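Local coordinates for arginase (PDB 2EF5), which probably catalyses the manganese-dependent hydrolysis of L-arginine to L-ornithine and urea, at residues 4-9 / 89-94; 96-101 / 259-264; 116-121 / 215-220. All coordinates share one frame; numbering follows the deposited sequence.

Interaction 1. Residues 4-9 / 89-94. With LYS (lysine), chain K.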
loop_
_atom_site.group_PDB
_atom_site.type_symbol
_atom_site.label_atom_id
_atom_site.label_comp_id
_atom_site.label_asym_id
_atom_site.label_seq_id
_atom_site.Cartn_x
_atom_site.Cartn_y
_atom_site.Cartn_z
ATOM N N ALA A 4 17.351 40.340 -23.318
ATOM C CA ALA A 4 18.792 40.304 -23.508
ATOM C C ALA A 4 19.202 38.842 -23.663
ATOM O O ALA A 4 18.845 38.001 -22.841
ATOM C CB ALA A 4 19.511 40.929 -22.315
ATOM N N VAL A 5 19.937 38.553 -24.729
ATOM C CA VAL A 5 20.407 37.198 -25.006
ATOM C C VAL A 5 21.916 37.107 -24.823
ATOM O O VAL A 5 22.668 37.898 -25.394
ATOM C CB VAL A 5 20.090 36.785 -26.457
ATOM C CG1 VAL A 5 20.681 35.419 -26.752
ATOM C CG2 VAL A 5 18.584 36.775 -26.682
ATOM N N VAL A 6 22.358 36.146 -24.024
ATOM C CA VAL A 6 23.787 35.955 -23.809
ATOM C C VAL A 6 24.122 34.474 -23.935
ATOM O O VAL A 6 23.380 33.616 -23.454
ATOM C CB VAL A 6 24.229 36.465 -22.427
ATOM C CG1 VAL A 6 23.498 35.719 -21.333
ATOM C CG2 VAL A 6 25.726 36.287 -22.272
ATOM N N GLY A 7 25.236 34.176 -24.592
ATOM C CA GLY A 7 25.628 32.789 -24.768
ATOM C C GLY A 7 26.785 32.363 -23.889
ATOM O O GLY A 7 27.623 33.175 -23.487
ATOM N N VAL A 8 26.816 31.075 -23.576
ATOM C CA VAL A 8 27.877 30.496 -22.768
ATOM C C VAL A 8 28.314 29.218 -23.491
ATOM O O VAL A 8 27.792 28.138 -23.233
ATOM C CB VAL A 8 27.384 30.144 -21.347
ATOM C CG1 VAL A 8 28.555 29.706 -20.478
ATOM C CG2 VAL A 8 26.695 31.339 -20.728
ATOM N N PRO A 9 29.270 29.339 -24.428
ATOM C CA PRO A 9 29.769 28.194 -25.192
ATOM C C PRO A 9 30.675 27.324 -24.333
ATOM O O PRO A 9 31.855 27.149 -24.626
ATOM C CB PRO A 9 30.511 28.861 -26.338
ATOM C CG PRO A 9 31.105 30.056 -25.671
ATOM C CD PRO A 9 29.952 30.579 -24.842
ATOM N N PRO A 89 16.315 38.106 -19.332
ATOM C CA PRO A 89 17.519 37.443 -19.839
ATOM C C PRO A 89 17.308 36.006 -20.302
ATOM O O PRO A 89 16.672 35.203 -19.613
ATOM C CB PRO A 89 18.460 37.501 -18.648
ATOM C CG PRO A 89 17.523 37.216 -17.517
ATOM C CD PRO A 89 16.303 38.092 -17.856
ATOM N N ILE A 90 17.863 35.694 -21.467
ATOM C CA ILE A 90 17.803 34.349 -22.019
ATOM C C ILE A 90 19.253 33.937 -22.203
ATOM O O ILE A 90 20.000 34.572 -22.954
ATOM C CB ILE A 90 17.123 34.294 -23.394
ATOM C CG1 ILE A 90 15.662 34.730 -23.284
ATOM C CG2 ILE A 90 17.215 32.868 -23.946
ATOM C CD1 ILE A 90 14.935 34.747 -24.622
ATOM N N VAL A 91 19.653 32.878 -21.513
ATOM C CA VAL A 91 21.019 32.400 -21.600
ATOM C C VAL A 91 21.080 31.154 -22.476
ATOM O O VAL A 91 20.409 30.167 -22.209
ATOM C CB VAL A 91 21.569 32.076 -20.195
ATOM C CG1 VAL A 91 23.033 31.670 -20.289
ATOM C CG2 VAL A 91 21.392 33.291 -19.279
ATOM N N LEU A 92 21.886 31.228 -23.529
ATOM C CA LEU A 92 22.064 30.134 -24.470
ATOM C C LEU A 92 23.262 29.361 -24.003
ATOM O O LEU A 92 24.332 29.922 -23.775
ATOM C CB LEU A 92 22.345 30.664 -25.872
ATOM C CG LEU A 92 21.439 31.798 -26.347
ATOM C CD1 LEU A 92 21.844 32.204 -27.755
ATOM C CD2 LEU A 92 19.979 31.356 -26.310
ATOM N N GLY A 93 23.121 28.059 -23.871
ATOM C CA GLY A 93 24.283 27.369 -23.391
ATOM C C GLY A 93 24.756 26.102 -24.023
ATOM O O GLY A 93 24.247 25.607 -25.034
ATOM N N GLY A 94 25.821 25.638 -23.390
ATOM C CA GLY A 94 26.444 24.394 -23.712
ATOM C C GLY A 94 26.021 23.718 -22.425
ATOM O O GLY A 94 24.817 23.558 -22.197
HETATM N N LYS K . 29.863 30.067 -35.072
HETATM C CA LYS K . 30.356 30.264 -33.540
HETATM C C LYS K . 31.862 30.934 -33.672
HETATM O O LYS K . 32.025 32.061 -33.170
HETATM C CB LYS K . 30.332 28.771 -32.964
HETATM C CG LYS K . 30.132 28.116 -31.442
HETATM C CD LYS K . 30.745 26.805 -30.900
HETATM C CE LYS K . 31.061 27.052 -29.259
HETATM N NZ LYS K . 32.431 27.670 -28.484
HETATM O OXT LYS K . 32.920 30.442 -34.184
#

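Interaction 2. Residues 96-101 / 259-264. With MN (manganese (II) ion), chain H.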
loop_
_atom_site.group_PDB
_atom_site.type_symbol
_atom_site.label_atom_id
_atom_site.label_comp_id
_atom_site.label_asym_id
_atom_site.label_seq_id
_atom_site.Cartn_x
_atom_site.Cartn_y
_atom_site.Cartn_z
ATOM N N HIS A 96 24.848 22.571 -18.779
ATOM C CA HIS A 96 23.820 23.080 -17.882
ATOM C C HIS A 96 24.483 23.712 -16.655
ATOM O O HIS A 96 23.825 24.375 -15.855
ATOM C CB HIS A 96 22.896 21.945 -17.440
ATOM C CG HIS A 96 21.502 22.409 -17.137
ATOM N ND1 HIS A 96 20.421 21.546 -17.147
ATOM C CD2 HIS A 96 21.015 23.635 -16.887
ATOM C CE1 HIS A 96 19.323 22.243 -16.922
ATOM N NE2 HIS A 96 19.644 23.509 -16.760
ATOM N N SER A 97 25.787 23.491 -16.512
ATOM C CA SER A 97 26.555 24.050 -15.399
ATOM C C SER A 97 26.403 25.563 -15.366
ATOM O O SER A 97 26.468 26.170 -14.305
ATOM C CB SER A 97 28.041 23.713 -15.547
ATOM O OG SER A 97 28.267 22.316 -15.514
ATOM N N LEU A 98 26.205 26.167 -16.536
ATOM C CA LEU A 98 26.051 27.618 -16.636
ATOM C C LEU A 98 24.906 28.142 -15.778
ATOM O O LEU A 98 24.894 29.316 -15.398
ATOM C CB LEU A 98 25.831 28.032 -18.097
ATOM C CG LEU A 98 24.524 27.597 -18.771
ATOM C CD1 LEU A 98 23.370 28.493 -18.338
ATOM C CD2 LEU A 98 24.696 27.685 -20.280
ATOM N N SER A 99 23.944 27.277 -15.466
ATOM C CA SER A 99 22.805 27.698 -14.657
ATOM C C SER A 99 23.179 28.150 -13.250
ATOM O O SER A 99 22.419 28.887 -12.624
ATOM C CB SER A 99 21.751 26.587 -14.584
ATOM O OG SER A 99 21.097 26.439 -15.842
ATOM N N MET A 100 24.336 27.720 -12.749
ATOM C CA MET A 100 24.753 28.141 -11.419
ATOM C C MET A 100 24.910 29.655 -11.458
ATOM O O MET A 100 24.565 30.354 -10.509
ATOM C CB MET A 100 26.085 27.490 -11.031
ATOM C CG MET A 100 26.029 25.980 -10.880
ATOM S SD MET A 100 27.602 25.269 -10.321
ATOM C CE MET A 100 28.621 25.526 -11.750
ATOM N N GLY A 101 25.432 30.150 -12.573
ATOM C CA GLY A 101 25.619 31.580 -12.729
ATOM C C GLY A 101 24.376 32.304 -13.218
ATOM O O GLY A 101 24.095 33.421 -12.778
ATOM N N ASP A 259 16.846 29.741 -19.422
ATOM C CA ASP A 259 18.084 29.140 -19.925
ATOM C C ASP A 259 17.660 28.148 -21.004
ATOM O O ASP A 259 16.686 27.419 -20.823
ATOM C CB ASP A 259 18.849 28.318 -18.874
ATOM C CG ASP A 259 19.151 29.083 -17.606
ATOM O OD1 ASP A 259 19.451 30.288 -17.670
ATOM O OD2 ASP A 259 19.104 28.448 -16.537
ATOM N N LEU A 260 18.394 28.118 -22.111
ATOM C CA LEU A 260 18.150 27.174 -23.203
ATOM C C LEU A 260 19.492 26.460 -23.287
ATOM O O LEU A 260 20.438 26.976 -23.875
ATOM C CB LEU A 260 17.849 27.908 -24.509
ATOM C CG LEU A 260 16.572 28.748 -24.543
ATOM C CD1 LEU A 260 16.465 29.433 -25.903
ATOM C CD2 LEU A 260 15.353 27.859 -24.302
ATOM N N VAL A 261 19.578 25.279 -22.686
ATOM C CA VAL A 261 20.845 24.563 -22.626
ATOM C C VAL A 261 20.926 23.179 -23.255
ATOM O O VAL A 261 19.931 22.605 -23.681
ATOM C CB VAL A 261 21.290 24.400 -21.149
ATOM C CG1 VAL A 261 21.353 25.765 -20.454
ATOM C CG2 VAL A 261 20.302 23.492 -20.414
ATOM N N GLU A 262 22.155 22.670 -23.283
ATOM C CA GLU A 262 22.495 21.341 -23.778
ATOM C C GLU A 262 22.228 21.029 -25.256
ATOM O O GLU A 262 22.163 19.862 -25.645
ATOM C CB GLU A 262 21.828 20.294 -22.881
ATOM C CG GLU A 262 22.320 20.307 -21.421
ATOM C CD GLU A 262 23.706 19.684 -21.248
ATOM O OE1 GLU A 262 23.977 18.651 -21.890
ATOM O OE2 GLU A 262 24.521 20.212 -20.460
ATOM N N VAL A 263 22.075 22.056 -26.080
ATOM C CA VAL A 263 21.874 21.830 -27.507
ATOM C C VAL A 263 23.241 21.427 -28.087
ATOM O O VAL A 263 24.231 22.142 -27.913
ATOM C CB VAL A 263 21.367 23.115 -28.216
ATOM C CG1 VAL A 263 21.278 22.885 -29.716
ATOM C CG2 VAL A 263 20.003 23.505 -27.662
ATOM N N ASN A 264 23.294 20.284 -28.766
ATOM C CA ASN A 264 24.547 19.794 -29.344
ATOM C C ASN A 264 24.358 19.563 -30.840
ATOM O O ASN A 264 23.930 18.493 -31.264
ATOM C CB ASN A 264 24.962 18.483 -28.669
ATOM C CG ASN A 264 26.389 18.076 -29.006
ATOM O OD1 ASN A 264 26.917 18.442 -30.051
ATOM N ND2 ASN A 264 27.013 17.304 -28.120
HETATM MN MN MN H . 20.506 19.346 -17.245
#

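Interaction 3. Residues 116-121 / 215-220. With MN (manganese (II) ion), chain G; MN (manganese (II) ion), chain H.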
loop_
_atom_site.group_PDB
_atom_site.type_symbol
_atom_site.label_atom_id
_atom_site.label_comp_id
_atom_site.label_asym_id
_atom_site.label_seq_id
_atom_site.Cartn_x
_atom_site.Cartn_y
_atom_site.Cartn_z
ATOM N N TRP A 116 12.895 23.507 -13.345
ATOM C CA TRP A 116 13.961 22.788 -14.045
ATOM C C TRP A 116 13.322 21.728 -14.939
ATOM O O TRP A 116 12.827 20.708 -14.457
ATOM C CB TRP A 116 14.889 22.162 -12.996
ATOM C CG TRP A 116 16.288 21.841 -13.437
ATOM C CD1 TRP A 116 16.735 20.657 -13.961
ATOM C CD2 TRP A 116 17.450 22.693 -13.322
ATOM N NE1 TRP A 116 18.102 20.709 -14.160
ATOM C CE2 TRP A 116 18.556 21.925 -13.777
ATOM C CE3 TRP A 116 17.644 23.996 -12.856
ATOM C CZ2 TRP A 116 19.866 22.470 -13.798
ATOM C CZ3 TRP A 116 18.950 24.526 -12.889
ATOM C CH2 TRP A 116 20.040 23.753 -13.346
ATOM N N VAL A 117 13.316 21.994 -16.241
ATOM C CA VAL A 117 12.697 21.104 -17.224
ATOM C C VAL A 117 13.850 20.344 -17.847
ATOM O O VAL A 117 14.565 20.849 -18.719
ATOM C CB VAL A 117 11.908 21.943 -18.256
ATOM C CG1 VAL A 117 10.967 21.060 -19.049
ATOM C CG2 VAL A 117 11.140 23.035 -17.525
ATOM N N ASP A 118 13.994 19.099 -17.408
ATOM C CA ASP A 118 15.141 18.299 -17.780
ATOM C C ASP A 118 14.845 16.812 -17.656
ATOM O O ASP A 118 14.001 16.408 -16.856
ATOM C CB ASP A 118 16.218 18.661 -16.768
ATOM C CG ASP A 118 17.603 18.394 -17.246
ATOM O OD1 ASP A 118 17.881 17.295 -17.773
ATOM O OD2 ASP A 118 18.421 19.316 -17.050
ATOM N N ALA A 119 15.564 15.992 -18.421
ATOM C CA ALA A 119 15.390 14.545 -18.332
ATOM C C ALA A 119 16.159 14.095 -17.088
ATOM O O ALA A 119 15.937 12.995 -16.574
ATOM C CB ALA A 119 15.954 13.859 -19.563
ATOM N N HIS A 120 17.067 14.950 -16.616
ATOM C CA HIS A 120 17.857 14.652 -15.422
ATOM C C HIS A 120 17.576 15.683 -14.337
ATOM O O HIS A 120 17.001 16.734 -14.613
ATOM C CB HIS A 120 19.351 14.654 -15.752
ATOM C CG HIS A 120 19.712 13.766 -16.898
ATOM N ND1 HIS A 120 19.715 14.199 -18.206
ATOM C CD2 HIS A 120 20.031 12.448 -16.939
ATOM C CE1 HIS A 120 20.017 13.189 -19.007
ATOM N NE2 HIS A 120 20.212 12.116 -18.259
ATOM N N ALA A 121 17.992 15.383 -13.111
ATOM C CA ALA A 121 17.772 16.277 -11.979
ATOM C C ALA A 121 18.960 17.188 -11.694
ATOM O O ALA A 121 18.807 18.207 -11.020
ATOM C CB ALA A 121 17.441 15.463 -10.737
ATOM N N SER A 215 14.584 26.824 -16.515
ATOM C CA SER A 215 15.820 26.300 -17.069
ATOM C C SER A 215 15.428 25.115 -17.940
ATOM O O SER A 215 15.031 24.066 -17.439
ATOM C CB SER A 215 16.769 25.867 -15.943
ATOM O OG SER A 215 18.079 25.700 -16.444
ATOM N N LEU A 216 15.547 25.290 -19.250
ATOM C CA LEU A 216 15.157 24.251 -20.192
ATOM C C LEU A 216 16.317 23.489 -20.828
ATOM O O LEU A 216 17.093 24.042 -21.608
ATOM C CB LEU A 216 14.268 24.877 -21.283
ATOM C CG LEU A 216 13.745 24.011 -22.434
ATOM C CD1 LEU A 216 12.892 22.862 -21.894
ATOM C CD2 LEU A 216 12.920 24.893 -23.378
ATOM N N ASP A 217 16.429 22.213 -20.468
ATOM C CA ASP A 217 17.456 21.342 -21.014
ATOM C C ASP A 217 16.806 20.651 -22.208
ATOM O O ASP A 217 15.745 20.046 -22.075
ATOM C CB ASP A 217 17.878 20.291 -19.983
ATOM C CG ASP A 217 19.067 19.477 -20.442
ATOM O OD1 ASP A 217 19.075 19.045 -21.611
ATOM O OD2 ASP A 217 19.996 19.257 -19.639
ATOM N N ALA A 218 17.441 20.752 -23.370
ATOM C CA ALA A 218 16.907 20.159 -24.589
ATOM C C ALA A 218 16.602 18.678 -24.452
ATOM O O ALA A 218 15.704 18.170 -25.124
ATOM C CB ALA A 218 17.886 20.376 -25.750
ATOM N N ASP A 219 17.335 17.981 -23.590
ATOM C CA ASP A 219 17.115 16.553 -23.448
ATOM C C ASP A 219 15.813 16.146 -22.776
ATOM O O ASP A 219 15.550 14.962 -22.646
ATOM C CB ASP A 219 18.296 15.877 -22.740
ATOM C CG ASP A 219 18.351 16.170 -21.253
ATOM O OD1 ASP A 219 17.391 16.720 -20.681
ATOM O OD2 ASP A 219 19.378 15.824 -20.644
ATOM N N VAL A 220 14.997 17.109 -22.351
ATOM C CA VAL A 220 13.724 16.761 -21.720
ATOM C C VAL A 220 12.774 16.273 -22.814
ATOM O O VAL A 220 11.859 15.496 -22.561
ATOM C CB VAL A 220 13.086 17.975 -20.994
ATOM C CG1 VAL A 220 12.558 18.980 -22.004
ATOM C CG2 VAL A 220 11.977 17.500 -20.076
HETATM MN MN MN G . 19.827 16.927 -18.777
HETATM MN MN MN H . 20.506 19.346 -17.245
#

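Interaction 1. Residues 4-9 / 89-94
Val6 and Val91 lie abreast in two parallel strands, and the backbone of Val6 straddles Val91: its N gives a hydrogen bond to Ile90 O and its O takes one from Leu92 N (2.8 Å). Ile90 N to Ala4 O and Val8 N to Leu92 O (2.7 Å) extend the pairing before and after. Side chains pack tightly on both faces of the sheet here. On one, Val91 serves two neighbours with its two methyls: CG2 runs beside Val6 CG1 at 3.8 Å, both pointing the same way, while CG1, anti to the backbone N of Val91 (chi1 -176°), meets Val8 CG2 at 3.7 Å, the two side chains slanting across each other. On the other, Leu92 reaches back past Gly7, which offers no side chain, and its CD1 comes 3.6 Å from Val5 CG1. The looser side is at Pro9, which turns away from 89-94 and is partly exposed; there the bound lysine approaches, its NZ 3.1 Å from Pro9 CB, in a pocket completed by Asp20, Met21 and Ser24. These two strands belong to the parallel sheet of the arginase fold. Strand 41-47 flanks Val5 and Gly7, strand 255-261 lies beyond Ile90 and Leu92, and helix 66-81 covers the face of Val6, Val8 and Val91 with Leu76 and Leu80.

Interaction 2. Residues 96-101 / 259-264
His96 comes to Val261 with their CA atoms 5.8 Å apart, where the turn leading into helix 99-107 passes over strand 255-261 at the C-terminal end of the parallel sheet of the arginase α/β fold, where the manganese site lies. Val261 sets CG2 almost exactly over the centre of the imidazole, 3.5 Å from the ring centroid and 7° off the ring normal, a CH-pi contact; its other methyl, CG1, packs on Leu98 CD2 at 3.9 Å. On the opposite face of the imidazole stacks Trp116, so the ring is sandwiched. Its two nitrogens fix its rotation: ND1 binds manganese at 2.2 Å, in a site completed by Asp118, Asp122 and Asp217, and NE2 is hydrogen-bonded to Ser215 OG. Ser99 OG lies at the ring edge, in plane, and bonds to Asp259 OD2, although the position of that carboxylate oxygen is less sure. Glu262 follows the strand with a left-handed backbone conformation. A bend in its chain (chi2 -75°) brings the carboxylate back to the turn, where OE2 accepts from His96 N at 2.9 Å through its anti lone pair, in a bond bent to 135° at the hydrogen.

Interaction 3. Residues 116-121 / 215-220
Trp116 pairs with Ser215 and Val117 with Leu216 in parallel register, Val117 N bonding to Ser215 O and Asp217 N to Val117 O, before both segments leave the sheet to build the binuclear manganese cluster of the arginase fold. On the sheet face of Val117 and Leu216, Val117 CG1 packs 3.8 Å from Val220 CG2. Asp118 bridges the metals with both oxygens, OD1 to the manganese of chain G and OD2 to that of chain H at 2.1 Å; Asp217 bridges them with OD2 alone. Their carboxylate planes stand 61° apart. Each is steadied by an Asx turn, Asp118 OD1 accepting from His120 N and Asp217 OD1 from Asp219 N at 2.8 Å. His120 approaches the chain G manganese edge-on, but ND1 is a long 2.8 Å away. Trp116 turns a face to Ser215, whose OG, bonded to His96, lies 3.8 Å from CZ3. A leucine at Trp116, lacking NE1 and the indole face, would probably leave Asp122 without its donor at OD2 and the His96 ring freer to tilt. Asp219 divides its oxygens: OD2 binds the chain G manganese at 2.2 Å, while Ala119 N reaches OD1 from above the carboxylate plane, 37° out of it.

In the fold
All three contacts are buried and each reaches the same parallel sheet, yet their chemistry shifts across it. Interaction 1, farthest from the chain centre, is apolar strand pairing; interaction 3 starts as strand pairing and ends in carboxylates and metal; interaction 2 packs a turn and helix start against a strand end. Strand 255-261 runs between strands 87-93 and 212-217, so interaction 2 touches both others, through Gly93 N to Leu260 O on one side and Asp259 O to Leu216 N on the other. Interactions 2 and 3 share the chain H manganese. Interactions 1 and 3 do not touch, their centres about 16 Å apart.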